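Local coordinates for protein haloacid dehalogenase (Pseudomonas aeruginosa, PDB 3UMC) that probably hydrolyses the carbon-halogen bond of L-2-haloacids, as a dehalogenase of the haloacid dehalogenase-like hydrolase superfamily, at residues 32-37 with 117-122; 74-79 with 172-177; 138-143 with 158-163; 192-197 with 212-217. All blocks are in the same frame, centred on the assembly; numbering follows the deposited sequence.

Contact 1 of 4, residues 32-37 with 117-122; sequences TLVDWR and HRLRPW
Val34 and Pro121 form a non-hydrogen-bonded pair, their CA atoms 4.1 Å apart and side chains diverging, in a short, weakly bonded antiparallel ribbon at the start of helix 36-50 in this HAD-type fold. Two backbone bonds hold it: Trp122 N gives to Leu33 O at 3.1 Å, and Asp35 N gives to Arg120 O at 2.8 Å, an almost straight bond of 165°. Val34 CG2 and Leu119 CD1, 3.8 Å apart, add an apolar contact; Val152 of helix 146-156 also touches this leucine. Arg120 is on the exposed side, its NH2, 5.6 Å from Asp35 OD2, too far for a salt bridge with that aspartate. Packing is tightest where Asp35, the N-cap of its helix, holding Ser38 with OD2, lies over the Trp122 indole. Its CG, anti to the backbone N (chi1 -180°), is carried 3.3 Å from Trp122 CH2, and chi2 near zero turns the carboxylate to within 11° of the indole plane; Asp35 CB sits over the six-membered ring, 3.5 Å from its centroid.

Contact 2 of 4, residues 74-79 with 172-177; sequences RVRNGQ and YKPDPQ
Arg76, at the end of helix 69-76, reaches across to the loop 172-175 and makes every polar bond across the contact. From CB the chain runs out extended, CG anti to the backbone N (chi1 175°), and CG passes 3.7 Å from Asp175 OD1. CD stays close to the same oxygen before a bend at chi3 (-34°) turns the guanidinium toward the loop backbone. NE looks back to Asp73 in a long, weak ion pair. At the tip, NH1 gives a hydrogen bond to Tyr172 O at 2.9 Å, the acceptor in the guanidinium plane but NH1 above that of the carbonyl. NH1 also forms a salt bridge with Asp175 OD1 at 2.9 Å, whose hydrogen bond is bent and weak; Asp175 OD2 is held by His171 ND1. NH2 gives to Lys173 O at 3.2 Å, and CD of Pro174, which follows a cis peptide, sits over one guanidinium face. Tyr172 O also takes Asp175 N, so two donors grip it, one from its own turn and one from Arg76. Val75 CG1 meets the Tyr172 ring at its edge. The contact joins helix 69-76 to the loop entering helix 176-186, with helix 200-208 packing against Pro174.

Contact 3 of 4, residues 138-143 with 158-163; sequences LAALSN and LPWDML
Ala139 and Ala140 pair in parallel with Met162 and Leu163, the two strands of a beta-alpha-beta crossover through helix 146-156 at one edge of the central parallel sheet. Among the backbone bonds, Ala140 N gives to Met162 O at 3.2 Å, while Leu138 O receives Asp161 N at 2.8 Å and, more weakly, Met162 N. A side-chain bond extends the ladder: Asp161 OD2 accepts Leu138 N at 2.8 Å, nearly straight at 167°, on the anti side of the carboxylate and a little out of its plane. Asp161 CG is anti to the carbonyl carbon (chi1 -73°), which folds the carboxylate back to the neighbouring strand. The apolar contacts split between the two faces of the sheet. On one, Ala139 CB faces CB of Met162, a selenomethionine, at 4.1 Å. On the other, Ala140 CB makes a CH-pi contact with Trp160, 3.7 Å from the centroid of the six-membered ring and over its face, and also touches Leu163 CD2 at 3.7 Å. Ala153 of helix 146-156 packs on this indole.

Asp161 therefore works in two directions: OD2 satisfies a strand N-H inside the subunit, while OD1 forms a salt bridge with Arg154 of the second subunit. That positive charge would probably help keep the carboxylate ionised. Met162 and Leu163 also pack on Met162 of the second subunit, so the dimer interface here is both ionic and apolar.

Contact 4 of 4, residues 192-197 with 212-217; sequences EVMLCA and KTAFIA
Leu195 N donates a hydrogen bond to Lys212 O at 2.9 Å, one of five backbone bonds that lace strands 193-197 and 212-216 into parallel neighbours, the two ends of a beta-alpha-beta crossover through helix 200-208. Lys212 O also receives a CA-H...O contact from Met194 CA at 3.4 Å. One step on, Leu195 O takes Ala214 N at 2.9 Å with an angle of 162°, and the ladder closes with Ile216 N on Ala197 O. The strand axes run at 21° to each other. Met194, Cys196, Lys212 and Ala214 share one face, where Leu246 and Leu250 of helix 243-251 pack on Met194, Cys196 and Ala214; on the other, Leu195, Thr213 and Phe215 pack against helix 200-208. Lys212 CB lies 3.8 Å from Met194 CB, then the chain bends away to bond Gln191 O through NZ. The selenomethionine at 194 is extended through chi1 (176°) and chi2, which sets SE 3.7 Å from Ala214 CB; the bend at chi3 turns CE. Further along, Cys196 SG comes 4.0 Å from Ile216 CD1.

From the N terminus, the chain passes strand 24-27 and opens contact 1 at 32-37, then runs through helices to 74-79, where contact 2 opens before contact 1 has closed at 117-122; the two cross. Contact 3 (138-143 with 158-163) then opens and closes wholly within the long loop that contact 2 completes at 172-177. Contact 4 follows in series, joining 192-197 to 212-217. Contacts 3 and 4 belong to the same parallel sheet, on either side of strand 24-27, and meet through Leu141 and Leu195. Contact 1 touches both, Leu33 on Trp160 and Thr32 on Ala197. Lys173 bonds Leu141 O, so the loop that receives helix 69-76 is itself tied to the end of strand 137-140.

Contact 1 of 4, residues 32-37 with 117-122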
loop_
_atom_site.group_PDB
_atom_site.type_symbol
_atom_site.label_atom_id
_atom_site.label_comp_id
_atom_site.label_asym_id
_atom_site.label_seq_id
_atom_site.Cartn_x
_atom_site.Cartn_y
_atom_site.Cartn_z
ATOM N N THR A 32 7.505 -17.149 -3.779
ATOM C CA THR A 32 8.615 -16.271 -4.188
ATOM C C THR A 32 9.409 -15.682 -3.000
ATOM O O THR A 32 10.584 -15.646 -3.035
ATOM C CB THR A 32 8.095 -15.142 -5.076
ATOM O OG1 THR A 32 7.511 -15.710 -6.245
ATOM C CG2 THR A 32 9.249 -14.193 -5.480
ATOM N N LEU A 33 8.733 -15.199 -1.971
ATOM C CA LEU A 33 9.344 -14.518 -0.848
ATOM C C LEU A 33 9.179 -15.308 0.449
ATOM O O LEU A 33 10.022 -15.179 1.310
ATOM C CB LEU A 33 8.674 -13.154 -0.696
ATOM C CG LEU A 33 8.847 -12.102 -1.849
ATOM C CD1 LEU A 33 8.280 -10.727 -1.427
ATOM C CD2 LEU A 33 10.273 -11.861 -2.213
ATOM N N VAL A 34 8.098 -16.097 0.601
ATOM C CA VAL A 34 7.793 -16.802 1.866
ATOM C C VAL A 34 7.465 -18.255 1.611
ATOM O O VAL A 34 6.920 -18.645 0.563
ATOM C CB VAL A 34 6.606 -16.155 2.657
ATOM C CG1 VAL A 34 6.950 -14.686 3.113
ATOM C CG2 VAL A 34 5.332 -16.204 1.828
ATOM N N ASP A 35 7.865 -19.080 2.554
ATOM C CA ASP A 35 7.702 -20.531 2.468
ATOM C C ASP A 35 6.420 -20.891 3.154
ATOM O O ASP A 35 6.403 -21.189 4.359
ATOM C CB ASP A 35 8.889 -21.190 3.167
ATOM C CG ASP A 35 8.855 -22.724 3.149
ATOM O OD1 ASP A 35 7.923 -23.367 2.568
ATOM O OD2 ASP A 35 9.804 -23.222 3.780
ATOM N N TRP A 36 5.339 -20.926 2.388
ATOM C CA TRP A 36 4.031 -21.173 2.941
ATOM C C TRP A 36 3.928 -22.635 3.444
ATOM O O TRP A 36 3.365 -22.899 4.483
ATOM C CB TRP A 36 2.933 -20.815 1.918
ATOM C CG TRP A 36 3.093 -21.444 0.631
ATOM C CD1 TRP A 36 3.785 -20.946 -0.477
ATOM C CD2 TRP A 36 2.610 -22.739 0.255
ATOM N NE1 TRP A 36 3.743 -21.866 -1.515
ATOM C CE2 TRP A 36 3.045 -22.978 -1.085
ATOM C CE3 TRP A 36 1.892 -23.746 0.936
ATOM C CZ2 TRP A 36 2.774 -24.170 -1.746
ATOM C CZ3 TRP A 36 1.603 -24.932 0.274
ATOM C CH2 TRP A 36 2.052 -25.141 -1.052
ATOM N N ARG A 37 4.489 -23.573 2.694
ATOM C CA ARG A 37 4.299 -24.973 2.977
ATOM C C ARG A 37 4.873 -25.347 4.350
ATOM O O ARG A 37 4.134 -25.967 5.179
ATOM C CB ARG A 37 4.932 -25.804 1.871
ATOM C CG ARG A 37 4.844 -27.286 2.083
ATOM C CD ARG A 37 5.257 -28.033 0.855
ATOM N NE ARG A 37 4.828 -29.431 0.923
ATOM C CZ ARG A 37 5.528 -30.404 1.498
ATOM N NH1 ARG A 37 6.685 -30.165 2.078
ATOM N NH2 ARG A 37 5.050 -31.641 1.488
ATOM N N HIS A 117 -1.611 -16.431 7.234
ATOM C CA HIS A 117 -1.374 -15.057 7.545
ATOM C C HIS A 117 -0.049 -14.900 8.243
ATOM O O HIS A 117 0.442 -13.786 8.432
ATOM C CB HIS A 117 -2.527 -14.529 8.425
ATOM C CG HIS A 117 -3.839 -14.351 7.694
ATOM N ND1 HIS A 117 -4.565 -13.179 7.763
ATOM C CD2 HIS A 117 -4.553 -15.183 6.905
ATOM C CE1 HIS A 117 -5.665 -13.294 7.037
ATOM N NE2 HIS A 117 -5.685 -14.500 6.500
ATOM N N ARG A 118 0.589 -16.030 8.573
ATOM C CA ARG A 118 1.842 -16.002 9.317
ATOM C C ARG A 118 2.799 -16.896 8.574
ATOM O O ARG A 118 2.710 -18.120 8.705
ATOM C CB ARG A 118 1.591 -16.515 10.729
ATOM C CG ARG A 118 0.754 -15.520 11.580
ATOM C CD ARG A 118 0.566 -15.948 13.067
ATOM N NE ARG A 118 -0.210 -17.176 13.096
ATOM C CZ ARG A 118 -1.519 -17.259 12.869
ATOM N NH1 ARG A 118 -2.261 -16.177 12.623
ATOM N NH2 ARG A 118 -2.103 -18.442 12.899
ATOM N N LEU A 119 3.687 -16.327 7.741
ATOM C CA LEU A 119 4.504 -17.179 6.890
ATOM C C LEU A 119 5.946 -16.795 6.945
ATOM O O LEU A 119 6.258 -15.626 6.814
ATOM C CB LEU A 119 4.022 -17.162 5.431
ATOM C CG LEU A 119 2.552 -17.316 5.245
ATOM C CD1 LEU A 119 2.201 -16.891 3.894
ATOM C CD2 LEU A 119 2.033 -18.798 5.543
ATOM N N ARG A 120 6.824 -17.806 7.017
ATOM C CA ARG A 120 8.202 -17.591 7.200
ATOM C C ARG A 120 8.840 -17.128 5.881
ATOM O O ARG A 120 8.676 -17.753 4.868
ATOM C CB ARG A 120 8.878 -18.883 7.671
ATOM C CG ARG A 120 10.428 -18.771 7.823
ATOM C CD ARG A 120 11.152 -20.146 8.365
ATOM N NE ARG A 120 10.698 -20.379 9.736
ATOM C CZ ARG A 120 9.735 -21.232 10.115
ATOM N NH1 ARG A 120 9.378 -21.256 11.404
ATOM N NH2 ARG A 120 9.136 -22.068 9.241
ATOM N N PRO A 121 9.634 -16.082 5.951
ATOM C CA PRO A 121 10.443 -15.642 4.810
ATOM C C PRO A 121 11.568 -16.649 4.460
ATOM O O PRO A 121 12.164 -17.181 5.394
ATOM C CB PRO A 121 11.050 -14.347 5.328
ATOM C CG PRO A 121 11.093 -14.466 6.802
ATOM C CD PRO A 121 9.935 -15.307 7.187
ATOM N N TRP A 122 11.922 -16.837 3.176
ATOM C CA TRP A 122 13.229 -17.468 2.872
ATOM C C TRP A 122 14.385 -16.687 3.475
ATOM O O TRP A 122 14.247 -15.488 3.719
ATOM C CB TRP A 122 13.420 -17.663 1.366
ATOM C CG TRP A 122 12.272 -18.440 0.692
ATOM C CD1 TRP A 122 11.350 -17.922 -0.134
ATOM C CD2 TRP A 122 11.970 -19.818 0.804
ATOM N NE1 TRP A 122 10.487 -18.872 -0.562
ATOM C CE2 TRP A 122 10.836 -20.060 0.005
ATOM C CE3 TRP A 122 12.550 -20.891 1.491
ATOM C CZ2 TRP A 122 10.266 -21.314 -0.126
ATOM C CZ3 TRP A 122 11.983 -22.151 1.362
ATOM C CH2 TRP A 122 10.861 -22.350 0.541
#

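Contact 2 of 4, residues 74-79 with 172-177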
loop_
_atom_site.group_PDB
_atom_site.type_symbol
_atom_site.label_atom_id
_atom_site.label_comp_id
_atom_site.label_asym_id
_atom_site.label_seq_id
_atom_site.Cartn_x
_atom_site.Cartn_y
_atom_site.Cartn_z
ATOM N N ARG A 74 -13.071 -20.437 -11.514
ATOM C CA ARG A 74 -14.510 -20.175 -11.484
ATOM C C ARG A 74 -14.724 -18.660 -11.411
ATOM O O ARG A 74 -15.450 -18.097 -12.235
ATOM C CB ARG A 74 -15.174 -20.913 -10.303
ATOM C CG ARG A 74 -16.626 -21.459 -10.548
ATOM C CD ARG A 74 -16.809 -22.965 -10.217
ATOM N NE ARG A 74 -16.174 -23.396 -8.961
ATOM C CZ ARG A 74 -15.913 -24.670 -8.630
ATOM N NH1 ARG A 74 -15.330 -24.946 -7.463
ATOM N NH2 ARG A 74 -16.218 -25.681 -9.461
ATOM N N VAL A 75 -14.037 -17.996 -10.468
ATOM C CA VAL A 75 -14.141 -16.533 -10.300
ATOM C C VAL A 75 -13.689 -15.811 -11.555
ATOM O O VAL A 75 -14.380 -14.923 -12.045
ATOM C CB VAL A 75 -13.342 -16.039 -9.038
ATOM C CG1 VAL A 75 -13.111 -14.527 -9.046
ATOM C CG2 VAL A 75 -14.056 -16.469 -7.772
ATOM N N ARG A 76 -12.529 -16.216 -12.060
ATOM C CA ARG A 76 -11.907 -15.631 -13.244
ATOM C C ARG A 76 -12.829 -15.643 -14.444
ATOM O O ARG A 76 -12.945 -14.660 -15.158
ATOM C CB ARG A 76 -10.634 -16.435 -13.596
ATOM C CG ARG A 76 -9.893 -16.047 -14.915
ATOM C CD ARG A 76 -8.662 -16.949 -15.214
ATOM N NE ARG A 76 -7.989 -17.370 -13.987
ATOM C CZ ARG A 76 -7.210 -16.603 -13.235
ATOM N NH1 ARG A 76 -6.943 -15.354 -13.582
ATOM N NH2 ARG A 76 -6.677 -17.103 -12.140
ATOM N N ASN A 77 -13.465 -16.792 -14.670
ATOM C CA ASN A 77 -14.277 -16.999 -15.866
ATOM C C ASN A 77 -15.694 -16.432 -15.707
ATOM O O ASN A 77 -16.478 -16.481 -16.643
ATOM C CB ASN A 77 -14.245 -18.487 -16.266
ATOM C CG ASN A 77 -12.872 -18.887 -16.867
ATOM O OD1 ASN A 77 -12.404 -18.239 -17.801
ATOM N ND2 ASN A 77 -12.232 -19.932 -16.324
ATOM N N GLY A 78 -15.981 -15.847 -14.542
ATOM C CA GLY A 78 -17.271 -15.207 -14.271
ATOM C C GLY A 78 -18.346 -16.196 -13.850
ATOM O O GLY A 78 -19.455 -15.799 -13.469
ATOM N N GLN A 79 -18.011 -17.481 -13.924
ATOM C CA GLN A 79 -18.875 -18.556 -13.466
ATOM C C GLN A 79 -19.513 -18.223 -12.114
ATOM O O GLN A 79 -20.711 -18.434 -11.913
ATOM C CB GLN A 79 -18.052 -19.849 -13.327
ATOM C CG GLN A 79 -18.823 -21.160 -13.581
ATOM C CD GLN A 79 -19.227 -21.340 -15.049
ATOM O OE1 GLN A 79 -20.326 -21.840 -15.348
ATOM N NE2 GLN A 79 -18.340 -20.920 -15.973
ATOM N N TYR A 172 -7.706 -12.016 -10.358
ATOM C CA TYR A 172 -6.568 -12.821 -9.931
ATOM C C TYR A 172 -5.585 -12.912 -11.075
ATOM O O TYR A 172 -5.982 -12.947 -12.250
ATOM C CB TYR A 172 -6.978 -14.240 -9.517
ATOM C CG TYR A 172 -7.717 -14.240 -8.206
ATOM C CD1 TYR A 172 -7.034 -13.957 -7.036
ATOM C CD2 TYR A 172 -9.111 -14.432 -8.137
ATOM C CE1 TYR A 172 -7.657 -13.925 -5.862
ATOM C CE2 TYR A 172 -9.754 -14.381 -6.908
ATOM C CZ TYR A 172 -9.011 -14.133 -5.789
ATOM O OH TYR A 172 -9.530 -14.061 -4.542
ATOM N N LYS A 173 -4.299 -12.966 -10.732
ATOM C CA LYS A 173 -3.244 -13.130 -11.721
ATOM C C LYS A 173 -3.527 -14.473 -12.380
ATOM O O LYS A 173 -4.079 -15.351 -11.734
ATOM C CB LYS A 173 -1.878 -13.177 -11.055
ATOM C CG LYS A 173 -1.470 -11.903 -10.351
ATOM C CD LYS A 173 0.035 -11.858 -9.938
ATOM C CE LYS A 173 0.337 -12.810 -8.817
ATOM N NZ LYS A 173 1.772 -12.786 -8.416
ATOM N N PRO A 174 -3.156 -14.647 -13.644
ATOM C CA PRO A 174 -2.523 -13.741 -14.510
ATOM C C PRO A 174 -3.508 -12.862 -15.369
ATOM O O PRO A 174 -3.128 -12.448 -16.436
ATOM C CB PRO A 174 -1.723 -14.679 -15.411
ATOM C CG PRO A 174 -2.780 -15.820 -15.680
ATOM C CD PRO A 174 -3.349 -15.974 -14.285
ATOM N N ASP A 175 -4.708 -12.522 -14.897
ATOM C CA ASP A 175 -5.521 -11.567 -15.659
ATOM C C ASP A 175 -4.669 -10.333 -15.821
ATOM O O ASP A 175 -3.958 -9.905 -14.869
ATOM C CB ASP A 175 -6.802 -11.190 -14.934
ATOM C CG ASP A 175 -7.783 -12.330 -14.860
ATOM O OD1 ASP A 175 -7.509 -13.342 -15.556
ATOM O OD2 ASP A 175 -8.801 -12.240 -14.078
ATOM N N PRO A 176 -4.698 -9.756 -17.002
ATOM C CA PRO A 176 -3.888 -8.627 -17.302
ATOM C C PRO A 176 -4.216 -7.381 -16.474
ATOM O O PRO A 176 -3.366 -6.495 -16.334
ATOM C CB PRO A 176 -4.140 -8.376 -18.772
ATOM C CG PRO A 176 -5.240 -9.218 -19.156
ATOM C CD PRO A 176 -5.450 -10.269 -18.155
ATOM N N GLN A 177 -5.434 -7.298 -15.965
ATOM C CA GLN A 177 -5.858 -6.192 -15.151
ATOM C C GLN A 177 -4.977 -5.982 -13.903
ATOM O O GLN A 177 -4.846 -4.849 -13.419
ATOM C CB GLN A 177 -7.323 -6.382 -14.768
ATOM C CG GLN A 177 -8.289 -6.131 -15.970
ATOM C CD GLN A 177 -8.581 -7.387 -16.793
ATOM O OE1 GLN A 177 -7.890 -8.410 -16.660
ATOM N NE2 GLN A 177 -9.699 -7.355 -17.589
#

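Contact 3 of 4, residues 138-143 with 158-163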
loop_
_atom_site.group_PDB
_atom_site.type_symbol
_atom_site.label_atom_id
_atom_site.label_comp_id
_atom_site.label_asym_id
_atom_site.label_seq_id
_atom_site.Cartn_x
_atom_site.Cartn_y
_atom_site.Cartn_z
ATOM N N LEU A 138 9.202 -0.916 -3.775
ATOM C CA LEU A 138 8.856 -2.342 -3.654
ATOM C C LEU A 138 7.388 -2.481 -3.406
ATOM O O LEU A 138 6.838 -1.877 -2.465
ATOM C CB LEU A 138 9.620 -3.024 -2.497
ATOM C CG LEU A 138 11.125 -2.797 -2.368
ATOM C CD1 LEU A 138 11.743 -3.633 -1.206
ATOM C CD2 LEU A 138 11.861 -3.030 -3.731
ATOM N N ALA A 139 6.730 -3.309 -4.215
ATOM C CA ALA A 139 5.296 -3.555 -3.990
ATOM C C ALA A 139 4.921 -5.012 -4.170
ATOM O O ALA A 139 5.457 -5.694 -5.012
ATOM C CB ALA A 139 4.466 -2.627 -4.932
ATOM N N ALA A 140 4.031 -5.494 -3.309
ATOM C CA ALA A 140 3.486 -6.796 -3.378
ATOM C C ALA A 140 2.514 -6.839 -4.532
ATOM O O ALA A 140 1.679 -5.952 -4.672
ATOM C CB ALA A 140 2.716 -7.177 -2.014
ATOM N N LEU A 141 2.563 -7.917 -5.299
ATOM C CA LEU A 141 1.552 -8.199 -6.323
ATOM C C LEU A 141 1.026 -9.584 -6.113
ATOM O O LEU A 141 1.518 -10.514 -6.677
ATOM C CB LEU A 141 2.147 -8.061 -7.724
ATOM C CG LEU A 141 1.164 -7.948 -8.896
ATOM C CD1 LEU A 141 0.634 -6.480 -9.053
ATOM C CD2 LEU A 141 1.915 -8.407 -10.137
ATOM N N SER A 142 0.010 -9.710 -5.289
ATOM C CA SER A 142 -0.423 -10.988 -4.787
ATOM C C SER A 142 -1.898 -11.264 -5.066
ATOM O O SER A 142 -2.743 -10.368 -5.078
ATOM C CB SER A 142 -0.243 -11.002 -3.277
ATOM O OG SER A 142 -0.507 -12.281 -2.761
ATOM N N ASN A 143 -2.193 -12.551 -5.220
ATOM C CA ASN A 143 -3.547 -13.018 -5.179
ATOM C C ASN A 143 -4.149 -12.912 -3.797
ATOM O O ASN A 143 -5.341 -12.782 -3.659
ATOM C CB ASN A 143 -3.605 -14.448 -5.729
ATOM C CG ASN A 143 -3.390 -14.469 -7.202
ATOM O OD1 ASN A 143 -3.783 -13.534 -7.882
ATOM N ND2 ASN A 143 -2.795 -15.510 -7.707
ATOM N N LEU A 158 8.250 -7.777 6.097
ATOM C CA LEU A 158 8.468 -7.323 4.724
ATOM C C LEU A 158 8.317 -5.781 4.610
ATOM O O LEU A 158 7.291 -5.198 4.984
ATOM C CB LEU A 158 7.483 -8.076 3.843
ATOM C CG LEU A 158 7.490 -9.613 3.940
ATOM C CD1 LEU A 158 6.632 -10.193 2.817
ATOM C CD2 LEU A 158 8.916 -10.195 3.845
ATOM N N PRO A 159 9.347 -5.090 4.154
ATOM C CA PRO A 159 9.325 -3.631 4.079
ATOM C C PRO A 159 8.799 -3.136 2.701
ATOM O O PRO A 159 9.585 -2.659 1.921
ATOM C CB PRO A 159 10.773 -3.288 4.215
ATOM C CG PRO A 159 11.447 -4.434 3.337
ATOM C CD PRO A 159 10.665 -5.647 3.812
ATOM N N TRP A 160 7.473 -3.193 2.502
ATOM C CA TRP A 160 6.784 -2.764 1.301
ATOM C C TRP A 160 6.643 -1.244 1.269
ATOM O O TRP A 160 6.413 -0.628 2.288
ATOM C CB TRP A 160 5.350 -3.305 1.282
ATOM C CG TRP A 160 5.234 -4.755 1.208
ATOM C CD1 TRP A 160 4.605 -5.565 2.119
ATOM C CD2 TRP A 160 5.808 -5.614 0.226
ATOM N NE1 TRP A 160 4.689 -6.880 1.709
ATOM C CE2 TRP A 160 5.449 -6.939 0.568
ATOM C CE3 TRP A 160 6.491 -5.398 -0.961
ATOM C CZ2 TRP A 160 5.766 -8.008 -0.226
ATOM C CZ3 TRP A 160 6.777 -6.434 -1.746
ATOM C CH2 TRP A 160 6.456 -7.759 -1.366
ATOM N N ASP A 161 6.791 -0.660 0.110
ATOM C CA ASP A 161 6.306 0.714 -0.093
ATOM C C ASP A 161 4.788 0.662 -0.298
ATOM O O ASP A 161 4.085 1.536 0.151
ATOM C CB ASP A 161 6.906 1.295 -1.325
ATOM C CG ASP A 161 8.354 1.634 -1.149
ATOM O OD1 ASP A 161 8.590 2.697 -0.556
ATOM O OD2 ASP A 161 9.242 0.864 -1.624
HETATM N N MSE A 162 4.284 -0.382 -0.961
HETATM C CA MSE A 162 2.862 -0.463 -1.309
HETATM C C MSE A 162 2.446 -1.923 -1.472
HETATM O O MSE A 162 3.264 -2.784 -1.822
HETATM C CB MSE A 162 2.678 0.263 -2.645
HETATM C CG MSE A 162 1.250 0.387 -3.202
HETATM SE SE MSE A 162 -0.088 1.075 -1.961
HETATM C CE MSE A 162 -1.767 0.859 -3.072
ATOM N N LEU A 163 1.175 -2.190 -1.285
ATOM C CA LEU A 163 0.646 -3.502 -1.533
ATOM C C LEU A 163 -0.398 -3.347 -2.672
ATOM O O LEU A 163 -1.315 -2.478 -2.590
ATOM C CB LEU A 163 -0.050 -4.079 -0.302
ATOM C CG LEU A 163 0.682 -4.329 1.054
ATOM C CD1 LEU A 163 -0.442 -4.543 2.143
ATOM C CD2 LEU A 163 1.445 -5.574 1.049
#

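Contact 4 of 4, residues 192-197 with 212-217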
loop_
_atom_site.group_PDB
_atom_site.type_symbol
_atom_site.label_atom_id
_atom_site.label_comp_id
_atom_site.label_asym_id
_atom_site.label_seq_id
_atom_site.Cartn_x
_atom_site.Cartn_y
_atom_site.Cartn_z
ATOM N N GLU A 192 8.874 0.497 -17.169
ATOM C CA GLU A 192 9.632 0.988 -16.015
ATOM C C GLU A 192 9.369 0.133 -14.744
ATOM O O GLU A 192 9.857 0.444 -13.662
ATOM C CB GLU A 192 9.366 2.486 -15.767
ATOM C CG GLU A 192 10.161 3.369 -16.813
ATOM C CD GLU A 192 9.885 4.874 -16.698
ATOM O OE1 GLU A 192 9.692 5.346 -15.571
ATOM O OE2 GLU A 192 9.876 5.590 -17.748
ATOM N N VAL A 193 8.671 -0.966 -14.911
ATOM C CA VAL A 193 8.301 -1.818 -13.779
ATOM C C VAL A 193 8.772 -3.240 -14.021
ATOM O O VAL A 193 8.614 -3.757 -15.125
ATOM C CB VAL A 193 6.789 -1.830 -13.567
ATOM C CG1 VAL A 193 6.393 -2.697 -12.310
ATOM C CG2 VAL A 193 6.328 -0.376 -13.419
HETATM N N MSE A 194 9.431 -3.822 -13.009
HETATM C CA MSE A 194 9.865 -5.205 -13.094
HETATM C C MSE A 194 9.028 -6.088 -12.170
HETATM O O MSE A 194 8.764 -5.740 -11.054
HETATM C CB MSE A 194 11.366 -5.302 -12.791
HETATM C CG MSE A 194 11.874 -6.740 -12.769
HETATM SE SE MSE A 194 13.882 -6.760 -12.707
HETATM C CE MSE A 194 14.001 -6.330 -10.946
ATOM N N LEU A 195 8.594 -7.237 -12.649
ATOM C CA LEU A 195 8.036 -8.242 -11.796
ATOM C C LEU A 195 9.106 -9.239 -11.443
ATOM O O LEU A 195 9.728 -9.843 -12.332
ATOM C CB LEU A 195 6.905 -8.999 -12.455
ATOM C CG LEU A 195 6.306 -10.188 -11.637
ATOM C CD1 LEU A 195 5.727 -9.777 -10.256
ATOM C CD2 LEU A 195 5.287 -11.017 -12.459
ATOM N N CYS A 196 9.220 -9.507 -10.146
ATOM C CA CYS A 196 10.065 -10.596 -9.634
ATOM C C CYS A 196 9.195 -11.713 -9.115
ATOM O O CYS A 196 8.348 -11.495 -8.254
ATOM C CB CYS A 196 10.968 -10.033 -8.544
ATOM S SG CYS A 196 11.987 -11.265 -7.691
ATOM N N ALA A 197 9.407 -12.920 -9.614
ATOM C CA ALA A 197 8.622 -14.089 -9.204
ATOM C C ALA A 197 9.383 -15.379 -9.297
ATOM O O ALA A 197 10.289 -15.506 -10.060
ATOM C CB ALA A 197 7.341 -14.245 -10.101
ATOM N N LYS A 212 9.315 -5.681 -17.341
ATOM C CA LYS A 212 10.590 -6.378 -17.159
ATOM C C LYS A 212 10.329 -7.556 -16.196
ATOM O O LYS A 212 9.312 -7.548 -15.449
ATOM C CB LYS A 212 11.617 -5.422 -16.610
ATOM C CG LYS A 212 11.965 -4.165 -17.481
ATOM C CD LYS A 212 12.338 -4.565 -18.887
ATOM C CE LYS A 212 12.980 -3.355 -19.642
ATOM N NZ LYS A 212 11.965 -2.309 -19.988
ATOM N N THR A 213 11.216 -8.564 -16.229
ATOM C CA THR A 213 11.024 -9.808 -15.527
ATOM C C THR A 213 12.325 -10.267 -14.841
ATOM O O THR A 213 13.442 -10.212 -15.442
ATOM C CB THR A 213 10.585 -10.878 -16.465
ATOM O OG1 THR A 213 11.450 -10.825 -17.601
ATOM C CG2 THR A 213 9.133 -10.604 -16.942
ATOM N N ALA A 214 12.168 -10.703 -13.589
ATOM C CA ALA A 214 13.266 -11.334 -12.811
ATOM C C ALA A 214 12.749 -12.595 -12.174
ATOM O O ALA A 214 11.712 -12.585 -11.520
ATOM C CB ALA A 214 13.811 -10.362 -11.760
ATOM N N PHE A 215 13.420 -13.692 -12.467
ATOM C CA PHE A 215 13.066 -15.021 -11.998
ATOM C C PHE A 215 14.037 -15.454 -10.877
ATOM O O PHE A 215 15.252 -15.404 -11.021
ATOM C CB PHE A 215 13.186 -16.029 -13.137
ATOM C CG PHE A 215 12.956 -17.447 -12.726
ATOM C CD1 PHE A 215 11.709 -17.902 -12.465
ATOM C CD2 PHE A 215 13.992 -18.369 -12.701
ATOM C CE1 PHE A 215 11.499 -19.230 -12.084
ATOM C CE2 PHE A 215 13.763 -19.678 -12.351
ATOM C CZ PHE A 215 12.544 -20.094 -12.047
ATOM N N ILE A 216 13.477 -15.925 -9.777
ATOM C CA ILE A 216 14.277 -16.557 -8.685
ATOM C C ILE A 216 13.694 -17.923 -8.424
ATOM O O ILE A 216 12.591 -18.004 -7.984
ATOM C CB ILE A 216 14.186 -15.719 -7.429
ATOM C CG1 ILE A 216 14.775 -14.333 -7.722
ATOM C CG2 ILE A 216 15.013 -16.321 -6.250
ATOM C CD1 ILE A 216 15.071 -13.471 -6.475
ATOM N N ALA A 217 14.436 -18.991 -8.675
ATOM C CA ALA A 217 13.952 -20.310 -8.408
ATOM C C ALA A 217 13.773 -20.561 -6.934
ATOM O O ALA A 217 14.614 -20.209 -6.168
ATOM C CB ALA A 217 14.929 -21.414 -9.081
#